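PDB 6O93: D-alanyl transferase DltD from Enterococcus faecalis, which probably transfers D-alanine onto lipoteichoic acid, a step in building the cell wall of this Gram-positive bacterium. Local coordinates for residues A[114-128]-A[148-160]. Numbering follows the deposited sequence.
With PO4 (phosphate ion), chain E.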
loop_
_atom_site.group_PDB
_atom_site.type_symbol
_atom_site.label_atom_id
_atom_site.label_comp_id
_atom_site.label_asym_id
_atom_site.label_seq_id
_atom_site.Cartn_x
_atom_site.Cartn_y
_atom_site.Cartn_z
ATOM N N PRO A 114 7.970 11.364 4.065
ATOM C CA PRO A 114 9.268 11.849 4.553
ATOM C C PRO A 114 10.427 11.326 3.716
ATOM O O PRO A 114 10.342 10.269 3.087
ATOM C CB PRO A 114 9.329 11.312 5.989
ATOM C CG PRO A 114 7.903 11.081 6.374
ATOM C CD PRO A 114 7.206 10.671 5.117
ATOM N N ASN A 115 11.528 12.084 3.721
ATOM C CA ASN A 115 12.717 11.683 2.970
ATOM C C ASN A 115 13.170 10.279 3.353
ATOM O O ASN A 115 13.439 9.441 2.485
ATOM C CB ASN A 115 13.854 12.681 3.204
ATOM C CG ASN A 115 13.623 14.011 2.515
ATOM O OD1 ASN A 115 12.832 14.113 1.581
ATOM N ND2 ASN A 115 14.331 15.039 2.968
ATOM N N ASP A 116 13.262 10.004 4.658
ATOM C CA ASP A 116 13.796 8.726 5.115
ATOM C C ASP A 116 12.841 7.576 4.830
ATOM O O ASP A 116 13.283 6.430 4.689
ATOM C CB ASP A 116 14.104 8.787 6.611
ATOM C CG ASP A 116 15.156 9.824 6.949
ATOM O OD1 ASP A 116 15.912 10.224 6.038
ATOM O OD2 ASP A 116 15.230 10.232 8.129
ATOM N N SER A 117 11.536 7.848 4.758
ATOM C CA SER A 117 10.586 6.789 4.437
ATOM C C SER A 117 10.711 6.376 2.978
ATOM O O SER A 117 10.748 5.182 2.659
ATOM C CB SER A 117 9.162 7.241 4.753
ATOM O OG SER A 117 8.963 7.317 6.152
ATOM N N PHE A 118 10.776 7.353 2.072
ATOM C CA PHE A 118 11.020 7.027 0.673
ATOM C C PHE A 118 12.400 6.408 0.493
ATOM O O PHE A 118 12.553 5.416 -0.226
ATOM C CB PHE A 118 10.882 8.274 -0.198
ATOM C CG PHE A 118 11.182 8.024 -1.644
ATOM C CD1 PHE A 118 10.180 7.624 -2.509
ATOM C CD2 PHE A 118 12.472 8.164 -2.133
ATOM C CE1 PHE A 118 10.457 7.375 -3.844
ATOM C CE2 PHE A 118 12.754 7.919 -3.460
ATOM C CZ PHE A 118 11.744 7.525 -4.317
ATOM N N GLY A 119 13.415 6.980 1.145
ATOM C CA GLY A 119 14.769 6.479 0.976
ATOM C C GLY A 119 14.939 5.058 1.477
ATOM O O GLY A 119 15.683 4.268 0.887
ATOM N N ALA A 120 14.254 4.709 2.570
ATOM C CA ALA A 120 14.376 3.365 3.120
ATOM C C ALA A 120 13.827 2.305 2.176
ATOM O O ALA A 120 14.242 1.147 2.262
ATOM C CB ALA A 120 13.659 3.274 4.467
ATOM N N HIS A 121 12.918 2.674 1.275
ATOM C CA HIS A 121 12.290 1.721 0.367
ATOM C C HIS A 121 12.620 1.995 -1.094
ATOM O O HIS A 121 12.031 1.366 -1.983
ATOM C CB HIS A 121 10.774 1.731 0.579
ATOM C CG HIS A 121 10.377 1.464 1.995
ATOM N ND1 HIS A 121 10.065 2.472 2.883
ATOM C CD2 HIS A 121 10.281 0.307 2.690
ATOM C CE1 HIS A 121 9.774 1.944 4.058
ATOM N NE2 HIS A 121 9.897 0.632 3.968
ATOM N N TYR A 122 13.548 2.906 -1.367
ATOM C CA TYR A 122 13.914 3.219 -2.739
ATOM C C TYR A 122 14.544 2.008 -3.413
ATOM O O TYR A 122 15.483 1.403 -2.887
ATOM C CB TYR A 122 14.877 4.405 -2.754
ATOM C CG TYR A 122 15.560 4.642 -4.080
ATOM C CD1 TYR A 122 14.868 5.180 -5.157
ATOM C CD2 TYR A 122 16.905 4.341 -4.249
ATOM C CE1 TYR A 122 15.493 5.404 -6.368
ATOM C CE2 TYR A 122 17.539 4.562 -5.452
ATOM C CZ TYR A 122 16.830 5.095 -6.509
ATOM O OH TYR A 122 17.458 5.317 -7.711
ATOM N N SER A 123 14.021 1.654 -4.585
ATOM C CA SER A 123 14.517 0.529 -5.372
ATOM C C SER A 123 15.294 1.071 -6.566
ATOM O O SER A 123 14.700 1.600 -7.512
ATOM C CB SER A 123 13.368 -0.366 -5.832
ATOM O OG SER A 123 13.837 -1.404 -6.677
ATOM N N GLN A 124 16.620 0.939 -6.523
ATOM C CA GLN A 124 17.427 1.332 -7.672
ATOM C C GLN A 124 17.151 0.426 -8.865
ATOM O O GLN A 124 17.132 0.888 -10.013
ATOM C CB GLN A 124 18.908 1.309 -7.307
ATOM C CG GLN A 124 19.806 1.933 -8.362
ATOM C CD GLN A 124 21.264 1.961 -7.946
ATOM O OE1 GLN A 124 21.933 0.928 -7.903
ATOM N NE2 GLN A 124 21.764 3.148 -7.633
ATOM N N LEU A 125 16.933 -0.867 -8.612
ATOM C CA LEU A 125 16.550 -1.796 -9.670
ATOM C C LEU A 125 15.350 -1.275 -10.452
ATOM O O LEU A 125 15.412 -1.089 -11.672
ATOM C CB LEU A 125 16.239 -3.168 -9.062
ATOM C CG LEU A 125 15.618 -4.213 -9.998
ATOM C CD1 LEU A 125 16.582 -4.572 -11.120
ATOM C CD2 LEU A 125 15.207 -5.455 -9.221
ATOM N N GLN A 126 14.237 -1.037 -9.755
ATOM C CA GLN A 126 13.004 -0.644 -10.431
ATOM C C GLN A 126 13.134 0.734 -11.075
ATOM O O GLN A 126 12.612 0.965 -12.173
ATOM C CB GLN A 126 11.841 -0.676 -9.438
ATOM C CG GLN A 126 11.605 -2.051 -8.827
ATOM C CD GLN A 126 10.613 -2.030 -7.674
ATOM O OE1 GLN A 126 10.083 -0.979 -7.311
ATOM N NE2 GLN A 126 10.368 -3.195 -7.087
ATOM N N THR A 127 13.833 1.658 -10.415
ATOM C CA THR A 127 14.010 2.994 -10.978
ATOM C C THR A 127 14.874 2.951 -12.233
ATOM O O THR A 127 14.537 3.565 -13.252
ATOM C CB THR A 127 14.623 3.923 -9.929
ATOM O OG1 THR A 127 13.787 3.943 -8.767
ATOM C CG2 THR A 127 14.759 5.338 -10.470
ATOM N N TYR A 128 15.995 2.228 -12.181
ATOM C CA TYR A 128 16.850 2.098 -13.358
ATOM C C TYR A 128 16.140 1.347 -14.481
ATOM O O TYR A 128 16.265 1.714 -15.657
ATOM C CB TYR A 128 18.151 1.383 -12.989
ATOM C CG TYR A 128 19.219 2.267 -12.373
ATOM C CD1 TYR A 128 18.909 3.508 -11.828
ATOM C CD2 TYR A 128 20.546 1.859 -12.353
ATOM C CE1 TYR A 128 19.894 4.310 -11.274
ATOM C CE2 TYR A 128 21.533 2.650 -11.803
ATOM C CZ TYR A 128 21.204 3.873 -11.266
ATOM O OH TYR A 128 22.194 4.657 -10.722
ATOM N N LEU A 148 11.196 12.594 -7.770
ATOM C CA LEU A 148 12.382 11.849 -7.360
ATOM C C LEU A 148 13.560 12.777 -7.089
ATOM O O LEU A 148 14.356 12.527 -6.176
ATOM C CB LEU A 148 12.749 10.815 -8.424
ATOM C CG LEU A 148 11.801 9.627 -8.586
ATOM C CD1 LEU A 148 12.330 8.687 -9.656
ATOM C CD2 LEU A 148 11.603 8.889 -7.276
ATOM N N THR A 149 13.692 13.855 -7.867
ATOM C CA THR A 149 14.788 14.793 -7.650
ATOM C C THR A 149 14.689 15.517 -6.316
ATOM O O THR A 149 15.641 16.206 -5.936
ATOM C CB THR A 149 14.849 15.837 -8.769
ATOM O OG1 THR A 149 13.640 16.610 -8.783
ATOM C CG2 THR A 149 15.053 15.171 -10.120
ATOM N N LYS A 150 13.574 15.387 -5.602
ATOM C CA LYS A 150 13.412 16.054 -4.319
ATOM C C LYS A 150 13.969 15.250 -3.152
ATOM O O LYS A 150 14.058 15.789 -2.044
ATOM C CB LYS A 150 11.929 16.352 -4.063
ATOM C CG LYS A 150 11.277 17.242 -5.116
ATOM C CD LYS A 150 11.883 18.639 -5.128
ATOM C CE LYS A 150 11.126 19.574 -6.065
ATOM N NZ LYS A 150 11.243 19.169 -7.497
ATOM N N PHE A 151 14.360 13.981 -3.370
ATOM C CA PHE A 151 14.758 13.131 -2.256
ATOM C C PHE A 151 16.267 12.918 -2.221
ATOM O O PHE A 151 16.891 12.714 -3.268
ATOM C CB PHE A 151 14.049 11.775 -2.338
ATOM C CG PHE A 151 12.564 11.879 -2.181
ATOM C CD1 PHE A 151 11.991 11.898 -0.921
ATOM C CD2 PHE A 151 11.744 11.994 -3.286
ATOM C CE1 PHE A 151 10.625 12.011 -0.770
ATOM C CE2 PHE A 151 10.379 12.108 -3.140
ATOM C CZ PHE A 151 9.819 12.118 -1.880
ATOM N N PRO A 152 16.883 12.957 -1.032
ATOM C CA PRO A 152 18.349 12.817 -0.974
ATOM C C PRO A 152 18.867 11.510 -1.551
ATOM O O PRO A 152 19.955 11.492 -2.136
ATOM C CB PRO A 152 18.652 12.929 0.529
ATOM C CG PRO A 152 17.492 13.662 1.103
ATOM C CD PRO A 152 16.304 13.258 0.290
ATOM N N VAL A 153 18.131 10.407 -1.398
ATOM C CA VAL A 153 18.636 9.126 -1.888
ATOM C C VAL A 153 18.858 9.178 -3.392
ATOM O O VAL A 153 19.719 8.469 -3.927
ATOM C CB VAL A 153 17.680 7.983 -1.499
ATOM C CG1 VAL A 153 16.411 8.036 -2.338
ATOM C CG2 VAL A 153 18.381 6.637 -1.658
ATOM N N VAL A 154 18.098 10.016 -4.093
ATOM C CA VAL A 154 18.242 10.182 -5.534
ATOM C C VAL A 154 19.254 11.270 -5.872
ATOM O O VAL A 154 19.996 11.150 -6.850
ATOM C CB VAL A 154 16.863 10.489 -6.155
ATOM C CG1 VAL A 154 17.011 10.943 -7.604
ATOM C CG2 VAL A 154 15.957 9.268 -6.059
ATOM N N GLN A 155 19.306 12.335 -5.066
ATOM C CA GLN A 155 20.163 13.472 -5.385
ATOM C C GLN A 155 21.638 13.094 -5.389
ATOM O O GLN A 155 22.441 13.751 -6.060
ATOM C CB GLN A 155 19.919 14.609 -4.395
ATOM C CG GLN A 155 18.542 15.248 -4.524
ATOM C CD GLN A 155 18.220 16.176 -3.369
ATOM O OE1 GLN A 155 18.996 16.293 -2.421
ATOM N NE2 GLN A 155 17.074 16.840 -3.442
ATOM N N LYS A 156 22.019 12.056 -4.649
ATOM C CA LYS A 156 23.409 11.621 -4.640
ATOM C C LYS A 156 23.772 10.789 -5.865
ATOM O O LYS A 156 24.940 10.423 -6.022
ATOM C CB LYS A 156 23.696 10.823 -3.366
ATOM C CG LYS A 156 22.924 9.520 -3.266
ATOM C CD LYS A 156 23.150 8.840 -1.929
ATOM C CE LYS A 156 22.540 7.448 -1.912
ATOM N NZ LYS A 156 22.699 6.785 -0.590
ATOM N N ASP A 157 22.804 10.492 -6.729
ATOM C CA ASP A 157 23.022 9.735 -7.960
ATOM C C ASP A 157 23.050 10.742 -9.106
ATOM O O ASP A 157 22.003 11.165 -9.602
ATOM C CB ASP A 157 21.923 8.692 -8.135
ATOM C CG ASP A 157 22.180 7.751 -9.295
ATOM O OD1 ASP A 157 22.902 8.136 -10.237
ATOM O OD2 ASP A 157 21.647 6.622 -9.261
ATOM N N LYS A 158 24.257 11.125 -9.527
ATOM C CA LYS A 158 24.406 12.238 -10.460
ATOM C C LYS A 158 23.870 11.890 -11.843
ATOM O O LYS A 158 23.161 12.692 -12.461
ATOM C CB LYS A 158 25.875 12.655 -10.542
ATOM C CG LYS A 158 26.467 13.099 -9.208
ATOM C CD LYS A 158 25.707 14.279 -8.611
ATOM C CE LYS A 158 26.365 14.778 -7.333
ATOM N NZ LYS A 158 25.702 16.006 -6.804
ATOM N N VAL A 159 24.210 10.707 -12.360
ATOM C CA VAL A 159 23.702 10.310 -13.671
ATOM C C VAL A 159 22.181 10.252 -13.647
ATOM O O VAL A 159 21.509 10.705 -14.582
ATOM C CB VAL A 159 24.316 8.966 -14.105
ATOM C CG1 VAL A 159 23.676 8.481 -15.402
ATOM C CG2 VAL A 159 25.820 9.103 -14.273
ATOM N N LEU A 160 21.615 9.699 -12.573
ATOM C CA LEU A 160 20.165 9.682 -12.425
ATOM C C LEU A 160 19.603 11.097 -12.419
ATOM O O LEU A 160 18.647 11.402 -13.143
ATOM C CB LEU A 160 19.786 8.940 -11.143
ATOM C CG LEU A 160 18.291 8.809 -10.838
ATOM C CD1 LEU A 160 17.549 8.210 -12.013
ATOM C CD2 LEU A 160 18.081 7.966 -9.593
HETATM P P PO4 E . 16.417 13.807 6.677
HETATM O O1 PO4 E . 16.477 13.806 5.167
HETATM O O2 PO4 E . 14.979 13.886 7.129
HETATM O O3 PO4 E . 17.179 14.999 7.205
HETATM O O4 PO4 E . 17.036 12.534 7.202
HETATM O O HOH W 1 15.585 10.088 0.405
HETATM O O HOH W 2 11.987 15.895 -0.266
HETATM O O HOH W 3 20.117 5.582 -7.348
#
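Phe118 and Phe151 stack face to face, centroids 4.3 Å apart and planes inclined by 22°, with CG of Phe118 over the middle of the Phe151 ring. CB of Phe118 adds a CH-pi contact to that same face. Around the rest of the Phe118 ring, CG1 of Val153 and CG2 of Val154 lie at the edge, and CD2 of Leu148 approaches CZ obliquely. Val153 CG1 also covers one face of the Tyr122 ring, while its CG2 lies 3.8 Å from Tyr122 CD2; the same valine packs against the backbone of Gly119, their CA atoms 5.5 Å apart.

A direct hydrogen bond ties one end and waters bridge the other. Tyr128 OH donates to the syn lone pair of Asp157 OD2 at 2.5 Å, the carboxylate oxygen lying in the plane of the tyrosine ring. A water donates to that oxygen, accepts from Gln124 NE2 and bonds Tyr122 OH, so OD2 is gripped twice. Leu160 N reaches Asp157 OD1 from above the carboxylate plane, 3.1 Å away; a chi1 of -173°, with CG opposite the backbone N, lets one carboxylate cap helix 158-168 and meet Tyr128. At the other end, one water joins Asn115 O to Val153 N and a second spans Asn115 OD1 and Lys150 O.

Leu81 of helix 80-90 touches both phenylalanines, and Phe181 meets the Tyr128 ring. Stack and tyrosine-carboxylate bond join helices 115-121 and 124-132 to 152-155 and 158-168, within the helical insertion between parallel strands 98-102 and 289-294, consistent with an SGNH-hydrolase-like alpha/beta fold.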